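Local coordinates for protein lipocalin AI-4 (Rhodnius prolixus, PDB 5H9N) that binds cysteinyl leukotrienes such as leukotriene C4 inside a lipocalin barrel and probably sequesters them during blood feeding as a salivary protein of the insect, at residues L56-N59 with D64-C67; A96-D101 with Y105-R110; E46-G51 with L124-Q129. The protein carries 1 engineered substitution. All coordinates share one frame; numbering follows the deposited sequence.

Contact 1. Residues L56-N59 with D64-C67; sequences LNFN and DVKC. With LTX ((5~{S},6~{R},7~{E},9~{E},11~{Z},14~{Z})-6-[(2~{R})-2-[[(4~{S})-4-azanyl-5-oxidanyl-5-oxidanylidene-pentanoyl]amino]-3-( 2-hydroxy-2-oxoethylamino)-3-oxidanylidene-propyl]sulfanyl-5-oxidanyl-icosa-7,9,11,14-tetraenoic acid), chain B.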
loop_
_atom_site.group_PDB
_atom_site.type_symbol
_atom_site.label_atom_id
_atom_site.label_comp_id
_atom_site.label_asym_id
_atom_site.label_seq_id
_atom_site.Cartn_x
_atom_site.Cartn_y
_atom_site.Cartn_z
ATOM N N LEU A 56 -3.069 -10.307 5.646
ATOM C CA LEU A 56 -2.549 -9.229 6.463
ATOM C C LEU A 56 -3.588 -8.706 7.430
ATOM O O LEU A 56 -4.798 -8.916 7.274
ATOM C CB LEU A 56 -1.973 -8.109 5.596
ATOM C CG LEU A 56 -2.778 -7.412 4.510
ATOM C CD1 LEU A 56 -3.492 -6.203 5.077
ATOM C CD2 LEU A 56 -1.839 -6.998 3.397
ATOM N N ASN A 57 -3.066 -8.107 8.487
ATOM C CA ASN A 57 -3.857 -7.493 9.537
ATOM C C ASN A 57 -3.327 -6.083 9.748
ATOM O O ASN A 57 -2.122 -5.877 9.686
ATOM C CB ASN A 57 -3.751 -8.283 10.845
ATOM C CG ASN A 57 -4.315 -9.683 10.751
ATOM O OD1 ASN A 57 -4.756 -10.129 9.693
ATOM N ND2 ASN A 57 -4.293 -10.392 11.871
ATOM N N PHE A 58 -4.191 -5.099 9.961
ATOM C CA PHE A 58 -3.679 -3.804 10.397
ATOM C C PHE A 58 -4.696 -3.127 11.290
ATOM O O PHE A 58 -5.874 -3.478 11.292
ATOM C CB PHE A 58 -3.278 -2.914 9.199
ATOM C CG PHE A 58 -4.432 -2.415 8.363
ATOM C CD1 PHE A 58 -4.930 -3.179 7.318
ATOM C CD2 PHE A 58 -4.982 -1.161 8.589
ATOM C CE1 PHE A 58 -5.980 -2.711 6.535
ATOM C CE2 PHE A 58 -6.027 -0.689 7.810
ATOM C CZ PHE A 58 -6.529 -1.463 6.789
ATOM N N ASN A 59 -4.209 -2.173 12.081
ATOM C CA ASN A 59 -5.060 -1.393 12.974
ATOM C C ASN A 59 -5.648 -0.214 12.205
ATOM O O ASN A 59 -5.005 0.832 12.073
ATOM C CB ASN A 59 -4.278 -0.919 14.214
ATOM C CG ASN A 59 -2.997 -0.179 13.861
ATOM O OD1 ASN A 59 -2.197 -0.642 13.056
ATOM N ND2 ASN A 59 -2.805 0.981 14.465
ATOM N N ASP A 64 -9.682 -3.058 14.004
ATOM C CA ASP A 64 -8.743 -3.913 13.302
ATOM C C ASP A 64 -9.327 -4.409 11.991
ATOM O O ASP A 64 -10.527 -4.658 11.880
ATOM C CB ASP A 64 -8.335 -5.091 14.184
ATOM C CG ASP A 64 -7.325 -4.694 15.241
ATOM O OD1 ASP A 64 -6.986 -3.493 15.302
ATOM O OD2 ASP A 64 -6.871 -5.573 16.003
ATOM N N VAL A 65 -8.457 -4.520 10.997
ATOM C CA VAL A 65 -8.838 -4.928 9.660
ATOM C C VAL A 65 -8.065 -6.174 9.268
ATOM O O VAL A 65 -6.862 -6.262 9.502
ATOM C CB VAL A 65 -8.557 -3.814 8.630
ATOM C CG1 VAL A 65 -9.019 -4.238 7.246
ATOM C CG2 VAL A 65 -9.241 -2.528 9.062
ATOM N N LYS A 66 -8.758 -7.136 8.672
ATOM C CA LYS A 66 -8.125 -8.354 8.196
ATOM C C LYS A 66 -8.361 -8.501 6.705
ATOM O O LYS A 66 -9.490 -8.366 6.237
ATOM C CB LYS A 66 -8.671 -9.558 8.956
ATOM C CG LYS A 66 -8.320 -9.524 10.435
ATOM C CD LYS A 66 -8.939 -10.687 11.190
ATOM C CE LYS A 66 -8.158 -10.973 12.463
ATOM N NZ LYS A 66 -7.723 -9.724 13.143
ATOM N N CYS A 67 -7.295 -8.785 5.962
ATOM C CA CYS A 67 -7.375 -8.861 4.508
ATOM C C CYS A 67 -6.782 -10.141 3.953
ATOM O O CYS A 67 -5.831 -10.695 4.501
ATOM C CB CYS A 67 -6.648 -7.682 3.862
ATOM S SG CYS A 67 -7.217 -6.042 4.351
HETATM O O2 LTX B . -5.536 4.340 -0.501
HETATM C C1 LTX B . -5.703 5.382 0.175
HETATM O O1 LTX B . -4.943 5.704 1.121
HETATM C C2 LTX B . -6.855 6.293 -0.178
HETATM C C3 LTX B . -7.945 6.165 0.881
HETATM C C4 LTX B . -8.202 4.697 1.214
HETATM C C5 LTX B . -9.460 4.546 2.059
HETATM O O3 LTX B . -9.236 5.044 3.386
HETATM C C6 LTX B . -9.924 3.095 2.132
HETATM C C7 LTX B . -8.895 2.219 2.835
HETATM C C8 LTX B . -8.235 1.231 2.206
HETATM C C9 LTX B . -7.266 0.402 2.941
HETATM C C10 LTX B . -6.739 -0.735 2.466
HETATM C C11 LTX B . -5.791 -1.503 3.279
HETATM C C12 LTX B . -5.162 -2.634 2.933
HETATM C C13 LTX B . -5.313 -3.352 1.604
HETATM C C14 LTX B . -4.481 -2.702 0.517
HETATM C C15 LTX B . -3.165 -2.842 0.408
HETATM C C16 LTX B . -2.360 -3.689 1.365
HETATM C C17 LTX B . -0.988 -3.060 1.589
HETATM C C18 LTX B . -0.104 -4.017 2.379
HETATM C C19 LTX B . 1.157 -3.339 2.891
HETATM C C20 LTX B . 2.032 -4.325 3.641
HETATM O O32 LTX B . -9.457 1.120 8.291
HETATM C C21 LTX B . -9.931 1.270 7.150
HETATM O O31 LTX B . -9.335 1.868 6.230
HETATM C CA3 LTX B . -11.298 0.703 6.872
HETATM N N3 LTX B . -11.666 0.930 5.483
HETATM C C22 LTX B . -12.906 0.801 5.021
HETATM O O33 LTX B . -13.825 0.484 5.755
HETATM C CA2 LTX B . -13.181 1.050 3.564
HETATM C CB2 LTX B . -11.922 1.409 2.776
HETATM S SG2 LTX B . -11.483 3.102 2.982
HETATM N N2 LTX B . -14.218 2.048 3.408
HETATM C CD1 LTX B . -15.262 1.847 2.616
HETATM O OE1 LTX B . -15.265 1.028 1.709
HETATM C CG1 LTX B . -16.452 2.727 2.917
HETATM C CB1 LTX B . -17.474 2.685 1.791
HETATM C CA1 LTX B . -18.371 3.918 1.866
HETATM N N1 LTX B . -17.534 5.129 1.985
HETATM C C23 LTX B . -19.287 3.837 3.050
HETATM O O11 LTX B . -19.267 4.770 3.883
HETATM O O12 LTX B . -20.039 2.844 3.153
#
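Asp64, facing Asn59 in a non-hydrogen-bonded antiparallel pair, brings its carboxylate OD1 to 3.7 Å from Asn59 CA, a peripheral contact. Val65 does more. Val65 N bonds to Phe58 O (2.8 Å) and Val65 O takes the Phe58 N-H, so the pair is gripped from both directions. On the face that carries Leu56, Phe58, Val65 and Cys67, Val65 CB stands over one face of the Phe58 ring, 3.8 Å from the centroid and 23° off the normal, a CH-pi contact; the ring is folded back there by a chi1 of 69°, which sets CG between the backbone N and the carbonyl carbon. Phe58 CE1 also lies 3.5 Å from ligand atom C11. Lys66 turns to the other side with Asn57, its CA making a C-H...O contact with Leu56 O. Cys67 pairs with Leu56 through two backbone bonds, and Cys67 CB packs 3.7 Å from Leu56 CD1, while its SG meets the Phe58 ring at the edge (81° off the normal). The two strands form a hairpin, flanked by strand 46-51 on one side and on the other by strand 78-85, to which Cys67 is tied by its disulfide with Cys83.

Contact 2. Residues A96-D101 with Y105-R110; sequences AVVETD and YALLYR. With LTX ((5~{S},6~{R},7~{E},9~{E},11~{Z},14~{Z})-6-[(2~{R})-2-[[(4~{S})-4-azanyl-5-oxidanyl-5-oxidanylidene-pentanoyl]amino]-3-( 2-hydroxy-2-oxoethylamino)-3-oxidanylidene-propyl]sulfanyl-5-oxidanyl-icosa-7,9,11,14-tetraenoic acid), chain B.
Tyr105 lays its ring against the Asp101 carboxylate, the two planes 23° apart and stacked, with Asp101 CG 3.4 Å from Tyr105 CE2. Asp101 OD1 lies over the ring toward its rim and at the same time accepts the N-H of Tyr105 (N to OD1 2.9 Å), nearly straight at 170°, on its syn side and somewhat out of the carboxylate plane. Both side chains have CG between the backbone N and the carbonyl carbon (chi1 64° for Tyr105), which folds acid and ring over each other. The other carboxylate oxygen, OD2, bonds to Asn104 in the turn. Tyr105 O is doubly held, by the hydroxyl of Thr100 (Thr100 OG1 to Tyr105 O 2.7 Å) and by a longer bond from Asp101 N.

Leu107 marks the change in register. Leu107 O accepts the N-H of Val98 (N to O 2.8 Å) and, weakly, that of Glu99, while Leu107 N bonds to Glu99 O. Two residues thus oppose one, a classic beta bulge, and Val98 CB is brought to 3.4 Å from Leu107 O. Past the bulge, Ala96 and Tyr109 exchange a pair of backbone bonds, and Val97 CG2 packs 3.9 Å from Leu108 CD1.

Arg110 takes no part in the pairing and turns to the ligand instead. It makes a bidentate pair of nearly straight hydrogen bonds to the C1 carboxylate, Arg110 NE to ligand O2 (2.8 Å) and Arg110 NH2 to ligand O1 (2.9 Å), and ligand C9 lies over one face of the guanidinium. The whole is a bulged beta hairpin of the lipocalin barrel, with Leu108 and Arg110 lining the leukotriene pocket.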
loop_
_atom_site.group_PDB
_atom_site.type_symbol
_atom_site.label_atom_id
_atom_site.label_comp_id
_atom_site.label_asym_id
_atom_site.label_seq_id
_atom_site.Cartn_x
_atom_site.Cartn_y
_atom_site.Cartn_z
ATOM N N ALA A 96 -0.024 -2.176 -5.750
ATOM C CA ALA A 96 1.182 -2.665 -6.403
ATOM C C ALA A 96 2.379 -2.088 -5.672
ATOM O O ALA A 96 2.333 -0.936 -5.224
ATOM C CB ALA A 96 1.207 -2.264 -7.866
ATOM N N VAL A 97 3.446 -2.867 -5.544
ATOM C CA VAL A 97 4.689 -2.372 -4.959
ATOM C C VAL A 97 5.505 -1.709 -6.067
ATOM O O VAL A 97 5.997 -2.367 -6.981
ATOM C CB VAL A 97 5.494 -3.496 -4.296
ATOM C CG1 VAL A 97 6.779 -2.941 -3.693
ATOM C CG2 VAL A 97 4.660 -4.167 -3.223
ATOM N N VAL A 98 5.640 -0.394 -6.001
ATOM C CA VAL A 98 6.346 0.355 -7.022
ATOM C C VAL A 98 7.855 0.165 -6.906
ATOM O O VAL A 98 8.531 -0.066 -7.902
ATOM C CB VAL A 98 5.978 1.851 -6.939
ATOM C CG1 VAL A 98 6.728 2.645 -7.984
ATOM C CG2 VAL A 98 4.463 2.029 -7.104
ATOM N N GLU A 99 8.368 0.259 -5.688
ATOM C CA GLU A 99 9.797 0.124 -5.433
ATOM C C GLU A 99 9.984 -0.321 -3.998
ATOM O O GLU A 99 9.314 0.217 -3.115
ATOM C CB GLU A 99 10.522 1.454 -5.658
ATOM C CG GLU A 99 10.790 1.844 -7.088
ATOM C CD GLU A 99 12.131 1.349 -7.575
ATOM O OE1 GLU A 99 13.078 2.162 -7.625
ATOM O OE2 GLU A 99 12.241 0.148 -7.894
ATOM N N THR A 100 10.879 -1.270 -3.738
ATOM C CA THR A 100 11.168 -1.668 -2.356
ATOM C C THR A 100 12.554 -2.261 -2.260
ATOM O O THR A 100 13.036 -2.839 -3.232
ATOM C CB THR A 100 10.137 -2.693 -1.811
ATOM O OG1 THR A 100 10.434 -2.995 -0.443
ATOM C CG2 THR A 100 10.170 -3.972 -2.606
ATOM N N ASP A 101 13.207 -2.100 -1.108
ATOM C CA ASP A 101 14.456 -2.818 -0.855
ATOM C C ASP A 101 14.215 -3.937 0.158
ATOM O O ASP A 101 15.159 -4.566 0.627
ATOM C CB ASP A 101 15.569 -1.859 -0.394
ATOM C CG ASP A 101 15.392 -1.363 1.035
ATOM O OD1 ASP A 101 14.282 -1.462 1.582
ATOM O OD2 ASP A 101 16.385 -0.856 1.595
ATOM N N TYR A 105 12.326 -0.064 3.244
ATOM C CA TYR A 105 11.227 0.760 2.751
ATOM C C TYR A 105 10.470 0.085 1.630
ATOM O O TYR A 105 11.004 -0.794 0.952
ATOM C CB TYR A 105 11.753 2.113 2.251
ATOM C CG TYR A 105 12.689 2.000 1.056
ATOM C CD1 TYR A 105 12.197 1.923 -0.245
ATOM C CD2 TYR A 105 14.063 1.977 1.233
ATOM C CE1 TYR A 105 13.063 1.807 -1.337
ATOM C CE2 TYR A 105 14.927 1.868 0.148
ATOM C CZ TYR A 105 14.420 1.783 -1.126
ATOM O OH TYR A 105 15.291 1.674 -2.196
ATOM N N ALA A 106 9.251 0.547 1.393
ATOM C CA ALA A 106 8.491 0.148 0.221
ATOM C C ALA A 106 7.570 1.274 -0.182
ATOM O O ALA A 106 6.834 1.806 0.659
ATOM C CB ALA A 106 7.693 -1.116 0.494
ATOM N N LEU A 107 7.603 1.656 -1.448
ATOM C CA LEU A 107 6.675 2.620 -2.022
ATOM C C LEU A 107 5.592 1.855 -2.745
ATOM O O LEU A 107 5.898 1.095 -3.664
ATOM C CB LEU A 107 7.402 3.540 -3.003
ATOM C CG LEU A 107 6.543 4.588 -3.701
ATOM C CD1 LEU A 107 5.995 5.585 -2.702
ATOM C CD2 LEU A 107 7.311 5.272 -4.834
ATOM N N LEU A 108 4.347 2.016 -2.308
ATOM C CA LEU A 108 3.206 1.327 -2.890
ATOM C C LEU A 108 2.228 2.290 -3.516
ATOM O O LEU A 108 2.114 3.453 -3.106
ATOM C CB LEU A 108 2.468 0.491 -1.830
ATOM C CG LEU A 108 2.958 -0.931 -1.561
ATOM C CD1 LEU A 108 4.395 -0.920 -1.046
ATOM C CD2 LEU A 108 2.037 -1.639 -0.574
ATOM N N TYR A 109 1.488 1.785 -4.485
ATOM C CA TYR A 109 0.322 2.461 -5.036
ATOM C C TYR A 109 -0.894 1.681 -4.582
ATOM O O TYR A 109 -0.879 0.447 -4.641
ATOM C CB TYR A 109 0.399 2.510 -6.558
ATOM C CG TYR A 109 -0.843 3.064 -7.216
ATOM C CD1 TYR A 109 -1.127 4.425 -7.162
ATOM C CD2 TYR A 109 -1.737 2.235 -7.884
ATOM C CE1 TYR A 109 -2.256 4.940 -7.760
ATOM C CE2 TYR A 109 -2.865 2.739 -8.484
ATOM C CZ TYR A 109 -3.131 4.087 -8.412
ATOM O OH TYR A 109 -4.271 4.560 -9.035
ATOM N N ARG A 110 -1.916 2.371 -4.086
ATOM C CA ARG A 110 -3.141 1.725 -3.657
ATOM C C ARG A 110 -4.335 2.402 -4.308
ATOM O O ARG A 110 -4.343 3.618 -4.478
ATOM C CB ARG A 110 -3.270 1.770 -2.129
ATOM C CG ARG A 110 -4.489 1.026 -1.576
ATOM C CD ARG A 110 -4.397 0.791 -0.072
ATOM N NE ARG A 110 -4.431 2.042 0.671
ATOM C CZ ARG A 110 -4.132 2.150 1.963
ATOM N NH1 ARG A 110 -3.766 1.069 2.648
ATOM N NH2 ARG A 110 -4.164 3.335 2.554
HETATM O O2 LTX B . -5.536 4.340 -0.501
HETATM C C1 LTX B . -5.703 5.382 0.175
HETATM O O1 LTX B . -4.943 5.704 1.121
HETATM C C2 LTX B . -6.855 6.293 -0.178
HETATM C C3 LTX B . -7.945 6.165 0.881
HETATM C C4 LTX B . -8.202 4.697 1.214
HETATM C C5 LTX B . -9.460 4.546 2.059
HETATM O O3 LTX B . -9.236 5.044 3.386
HETATM C C6 LTX B . -9.924 3.095 2.132
HETATM C C7 LTX B . -8.895 2.219 2.835
HETATM C C8 LTX B . -8.235 1.231 2.206
HETATM C C9 LTX B . -7.266 0.402 2.941
HETATM C C10 LTX B . -6.739 -0.735 2.466
HETATM C C11 LTX B . -5.791 -1.503 3.279
HETATM C C12 LTX B . -5.162 -2.634 2.933
HETATM C C13 LTX B . -5.313 -3.352 1.604
HETATM C C14 LTX B . -4.481 -2.702 0.517
HETATM C C15 LTX B . -3.165 -2.842 0.408
HETATM C C16 LTX B . -2.360 -3.689 1.365
HETATM C C17 LTX B . -0.988 -3.060 1.589
HETATM C C18 LTX B . -0.104 -4.017 2.379
HETATM C C19 LTX B . 1.157 -3.339 2.891
HETATM C C20 LTX B . 2.032 -4.325 3.641
HETATM O O32 LTX B . -9.457 1.120 8.291
HETATM C C21 LTX B . -9.931 1.270 7.150
HETATM O O31 LTX B . -9.335 1.868 6.230
HETATM C CA3 LTX B . -11.298 0.703 6.872
HETATM N N3 LTX B . -11.666 0.930 5.483
HETATM C C22 LTX B . -12.906 0.801 5.021
HETATM O O33 LTX B . -13.825 0.484 5.755
HETATM C CA2 LTX B . -13.181 1.050 3.564
HETATM C CB2 LTX B . -11.922 1.409 2.776
HETATM S SG2 LTX B . -11.483 3.102 2.982
HETATM N N2 LTX B . -14.218 2.048 3.408
HETATM C CD1 LTX B . -15.262 1.847 2.616
HETATM O OE1 LTX B . -15.265 1.028 1.709
HETATM C CG1 LTX B . -16.452 2.727 2.917
HETATM C CB1 LTX B . -17.474 2.685 1.791
HETATM C CA1 LTX B . -18.371 3.918 1.866
HETATM N N1 LTX B . -17.534 5.129 1.985
HETATM C C23 LTX B . -19.287 3.837 3.050
HETATM O O11 LTX B . -19.267 4.770 3.883
HETATM O O12 LTX B . -20.039 2.844 3.153
#

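Contact 3. Residues E46-G51 with L124-Q129; sequences EKYQTG and LLFNRQ. With LTX ((5~{S},6~{R},7~{E},9~{E},11~{Z},14~{Z})-6-[(2~{R})-2-[[(4~{S})-4-azanyl-5-oxidanyl-5-oxidanylidene-pentanoyl]amino]-3-( 2-hydroxy-2-oxoethylamino)-3-oxidanylidene-propyl]sulfanyl-5-oxidanyl-icosa-7,9,11,14-tetraenoic acid), chain B.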
loop_
_atom_site.group_PDB
_atom_site.type_symbol
_atom_site.label_atom_id
_atom_site.label_comp_id
_atom_site.label_asym_id
_atom_site.label_seq_id
_atom_site.Cartn_x
_atom_site.Cartn_y
_atom_site.Cartn_z
ATOM N N GLU A 46 -0.427 3.146 11.381
ATOM C CA GLU A 46 -0.893 1.816 11.009
ATOM C C GLU A 46 0.271 0.860 10.838
ATOM O O GLU A 46 1.177 1.113 10.040
ATOM C CB GLU A 46 -1.705 1.877 9.712
ATOM C CG GLU A 46 -3.007 2.637 9.839
ATOM C CD GLU A 46 -3.876 2.554 8.592
ATOM O OE1 GLU A 46 -3.362 2.242 7.498
ATOM O OE2 GLU A 46 -5.086 2.812 8.735
ATOM N N LYS A 47 0.237 -0.226 11.599
ATOM C CA LYS A 47 1.195 -1.319 11.486
ATOM C C LYS A 47 0.542 -2.451 10.717
ATOM O O LYS A 47 -0.439 -3.035 11.185
ATOM C CB LYS A 47 1.647 -1.810 12.862
ATOM C CG LYS A 47 2.671 -2.939 12.781
ATOM C CD LYS A 47 3.098 -3.428 14.162
ATOM C CE LYS A 47 1.967 -4.166 14.864
ATOM N NZ LYS A 47 2.431 -4.841 16.110
ATOM N N TYR A 48 1.076 -2.752 9.538
ATOM C CA TYR A 48 0.581 -3.835 8.693
ATOM C C TYR A 48 1.355 -5.106 9.011
ATOM O O TYR A 48 2.569 -5.182 8.798
ATOM C CB TYR A 48 0.704 -3.462 7.211
ATOM C CG TYR A 48 -0.311 -2.443 6.771
ATOM C CD1 TYR A 48 -0.240 -1.130 7.218
ATOM C CD2 TYR A 48 -1.359 -2.794 5.921
ATOM C CE1 TYR A 48 -1.190 -0.184 6.817
ATOM C CE2 TYR A 48 -2.299 -1.864 5.522
ATOM C CZ TYR A 48 -2.220 -0.567 5.978
ATOM O OH TYR A 48 -3.161 0.346 5.575
ATOM N N GLN A 49 0.639 -6.100 9.522
ATOM C CA GLN A 49 1.216 -7.382 9.881
ATOM C C GLN A 49 0.955 -8.357 8.756
ATOM O O GLN A 49 -0.187 -8.498 8.323
ATOM C CB GLN A 49 0.607 -7.875 11.180
ATOM C CG GLN A 49 0.838 -6.904 12.323
ATOM C CD GLN A 49 0.142 -7.305 13.599
ATOM O OE1 GLN A 49 -0.628 -6.534 14.170
ATOM N NE2 GLN A 49 0.412 -8.510 14.059
ATOM N N THR A 50 1.997 -9.030 8.285
ATOM C CA THR A 50 1.839 -9.971 7.182
ATOM C C THR A 50 1.952 -11.408 7.654
ATOM O O THR A 50 2.637 -11.704 8.638
ATOM C CB THR A 50 2.886 -9.761 6.061
ATOM O OG1 THR A 50 4.186 -10.119 6.545
ATOM C CG2 THR A 50 2.887 -8.318 5.541
ATOM N N GLY A 51 1.289 -12.299 6.926
ATOM C CA GLY A 51 1.401 -13.729 7.160
ATOM C C GLY A 51 1.444 -14.458 5.833
ATOM O O GLY A 51 1.447 -13.825 4.773
ATOM N N LEU A 124 1.842 5.348 -1.061
ATOM C CA LEU A 124 2.091 5.013 0.334
ATOM C C LEU A 124 3.545 4.675 0.530
ATOM O O LEU A 124 4.105 3.910 -0.250
ATOM C CB LEU A 124 1.242 3.809 0.739
ATOM C CG LEU A 124 -0.256 3.850 0.430
ATOM C CD1 LEU A 124 -0.909 2.535 0.822
ATOM C CD2 LEU A 124 -0.929 4.992 1.139
ATOM N N LEU A 125 4.148 5.204 1.580
ATOM C CA LEU A 125 5.496 4.817 1.964
ATOM C C LEU A 125 5.443 4.016 3.252
ATOM O O LEU A 125 5.000 4.526 4.305
ATOM C CB LEU A 125 6.399 6.030 2.137
ATOM C CG LEU A 125 7.852 5.704 2.530
ATOM C CD1 LEU A 125 8.538 4.919 1.409
ATOM C CD2 LEU A 125 8.625 6.973 2.859
ATOM N N PHE A 126 5.876 2.762 3.132
ATOM C CA PHE A 126 6.007 1.854 4.255
ATOM C C PHE A 126 7.460 1.749 4.685
ATOM O O PHE A 126 8.375 1.800 3.854
ATOM C CB PHE A 126 5.465 0.468 3.908
ATOM C CG PHE A 126 3.979 0.430 3.709
ATOM C CD1 PHE A 126 3.421 0.767 2.475
ATOM C CD2 PHE A 126 3.125 0.099 4.748
ATOM C CE1 PHE A 126 2.050 0.734 2.287
ATOM C CE2 PHE A 126 1.757 0.073 4.556
ATOM C CZ PHE A 126 1.229 0.384 3.325
ATOM N N ASN A 127 7.658 1.577 5.986
ATOM C CA ASN A 127 8.977 1.458 6.583
ATOM C C ASN A 127 8.994 0.302 7.565
ATOM O O ASN A 127 7.990 0.049 8.247
ATOM C CB ASN A 127 9.359 2.765 7.297
ATOM C CG ASN A 127 10.174 3.692 6.423
ATOM O OD1 ASN A 127 11.311 3.362 6.085
ATOM N ND2 ASN A 127 9.629 4.870 6.086
ATOM N N ARG A 128 10.111 -0.410 7.649
ATOM C CA ARG A 128 10.235 -1.485 8.622
ATOM C C ARG A 128 10.297 -0.957 10.053
ATOM O O ARG A 128 9.961 -1.674 10.993
ATOM C CB ARG A 128 11.475 -2.340 8.320
ATOM C CG ARG A 128 11.372 -3.181 7.039
ATOM C CD ARG A 128 10.187 -4.123 7.061
ATOM N NE ARG A 128 10.300 -5.112 5.991
ATOM C CZ ARG A 128 9.491 -6.159 5.858
ATOM N NH1 ARG A 128 8.512 -6.349 6.735
ATOM N NH2 ARG A 128 9.669 -7.020 4.864
ATOM N N GLN A 129 10.762 0.279 10.212
ATOM C CA GLN A 129 10.798 0.934 11.519
ATOM C C GLN A 129 9.740 2.035 11.587
ATOM O O GLN A 129 9.538 2.754 10.615
ATOM C CB GLN A 129 12.172 1.542 11.788
ATOM C CG GLN A 129 13.312 0.549 11.756
ATOM C CD GLN A 129 14.658 1.211 11.974
ATOM O OE1 GLN A 129 14.953 1.701 13.065
ATOM N NE2 GLN A 129 15.486 1.228 10.934
HETATM O O2 LTX B . -5.536 4.340 -0.501
HETATM C C1 LTX B . -5.703 5.382 0.175
HETATM O O1 LTX B . -4.943 5.704 1.121
HETATM C C2 LTX B . -6.855 6.293 -0.178
HETATM C C3 LTX B . -7.945 6.165 0.881
HETATM C C4 LTX B . -8.202 4.697 1.214
HETATM C C5 LTX B . -9.460 4.546 2.059
HETATM O O3 LTX B . -9.236 5.044 3.386
HETATM C C6 LTX B . -9.924 3.095 2.132
HETATM C C7 LTX B . -8.895 2.219 2.835
HETATM C C8 LTX B . -8.235 1.231 2.206
HETATM C C9 LTX B . -7.266 0.402 2.941
HETATM C C10 LTX B . -6.739 -0.735 2.466
HETATM C C11 LTX B . -5.791 -1.503 3.279
HETATM C C12 LTX B . -5.162 -2.634 2.933
HETATM C C13 LTX B . -5.313 -3.352 1.604
HETATM C C14 LTX B . -4.481 -2.702 0.517
HETATM C C15 LTX B . -3.165 -2.842 0.408
HETATM C C16 LTX B . -2.360 -3.689 1.365
HETATM C C17 LTX B . -0.988 -3.060 1.589
HETATM C C18 LTX B . -0.104 -4.017 2.379
HETATM C C19 LTX B . 1.157 -3.339 2.891
HETATM C C20 LTX B . 2.032 -4.325 3.641
HETATM O O32 LTX B . -9.457 1.120 8.291
HETATM C C21 LTX B . -9.931 1.270 7.150
HETATM O O31 LTX B . -9.335 1.868 6.230
HETATM C CA3 LTX B . -11.298 0.703 6.872
HETATM N N3 LTX B . -11.666 0.930 5.483
HETATM C C22 LTX B . -12.906 0.801 5.021
HETATM O O33 LTX B . -13.825 0.484 5.755
HETATM C CA2 LTX B . -13.181 1.050 3.564
HETATM C CB2 LTX B . -11.922 1.409 2.776
HETATM S SG2 LTX B . -11.483 3.102 2.982
HETATM N N2 LTX B . -14.218 2.048 3.408
HETATM C CD1 LTX B . -15.262 1.847 2.616
HETATM O OE1 LTX B . -15.265 1.028 1.709
HETATM C CG1 LTX B . -16.452 2.727 2.917
HETATM C CB1 LTX B . -17.474 2.685 1.791
HETATM C CA1 LTX B . -18.371 3.918 1.866
HETATM N N1 LTX B . -17.534 5.129 1.985
HETATM C C23 LTX B . -19.287 3.837 3.050
HETATM O O11 LTX B . -19.267 4.770 3.883
HETATM O O12 LTX B . -20.039 2.844 3.153
#
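Tyr48 presents the face of its ring to the edge of Phe126, a T-shaped pair with centroids 5.2 Å apart and planes at 89°. The touching is done by Phe126 CE2, which sits above the tyrosine plane, offset toward the rim, at 3.5 Å from Tyr48 CD1. Tyr48 leaves its strand with CG anti to the carbonyl carbon (chi1 -74°), Phe126 does likewise, and both CB atoms point toward the opposing segment. Since the CA atoms of Tyr48 and Phe126 are 9.0 Å apart, the side chains alone bridge the gap, and the rings meet on the inner side of the barrel, over the intervening strand 30-36.

The same rings line the lipid site. Ligand C19 lies over one face of Phe126, 3.7 Å from Phe126 CZ, whereas ligand C12 approaches Tyr48 at the edge, in the ring plane. The end of the chain, ligand C20, comes to 3.9 Å from Tyr48 CB. The hydrocarbon chain therefore meets a face of Phe126 near its methyl end and the edge of Tyr48 at C12.

The phenol is held as well: Tyr48 OH donates to Glu46 OE1 at 2.7 Å, on the syn side though 32° out of the carboxylate plane, and Arg110 NH1 bonds to the same hydroxyl. Two polar partners thus fix the ring's far end, while Glu46 OE2 is salt-bridged to Arg44. Strand 30-36 lies between these two strands in the sheet, pairing with both and placing Trp31 against Phe126; on their other sides run strand 55-60, whose Phe58 stacks on Tyr48, and strand 105-112, whose Leu108 touches Phe126.

All three contacts belong to one curled antiparallel sheet, the lipocalin barrel, and all touch the leukotriene. Contacts 1 and 2 are local hairpins, met in that order along the chain, and both are nested within the long loop closed by contact 3. The centres of contacts 1 and 2 are about 18 Å apart with no direct touch, whereas the centre of contact 3 lies about 11 Å from that of each. It adjoins both through neighbouring strands: 46-51 pairs with 55-60, and 120-127 with 105-112. Contact 3 thus links the two hairpin regions by way of strand 30-36, so residues far apart in sequence together enclose one elongated ligand, strand 105-112 meeting both its C1 carboxylate and its hydrocarbon tail.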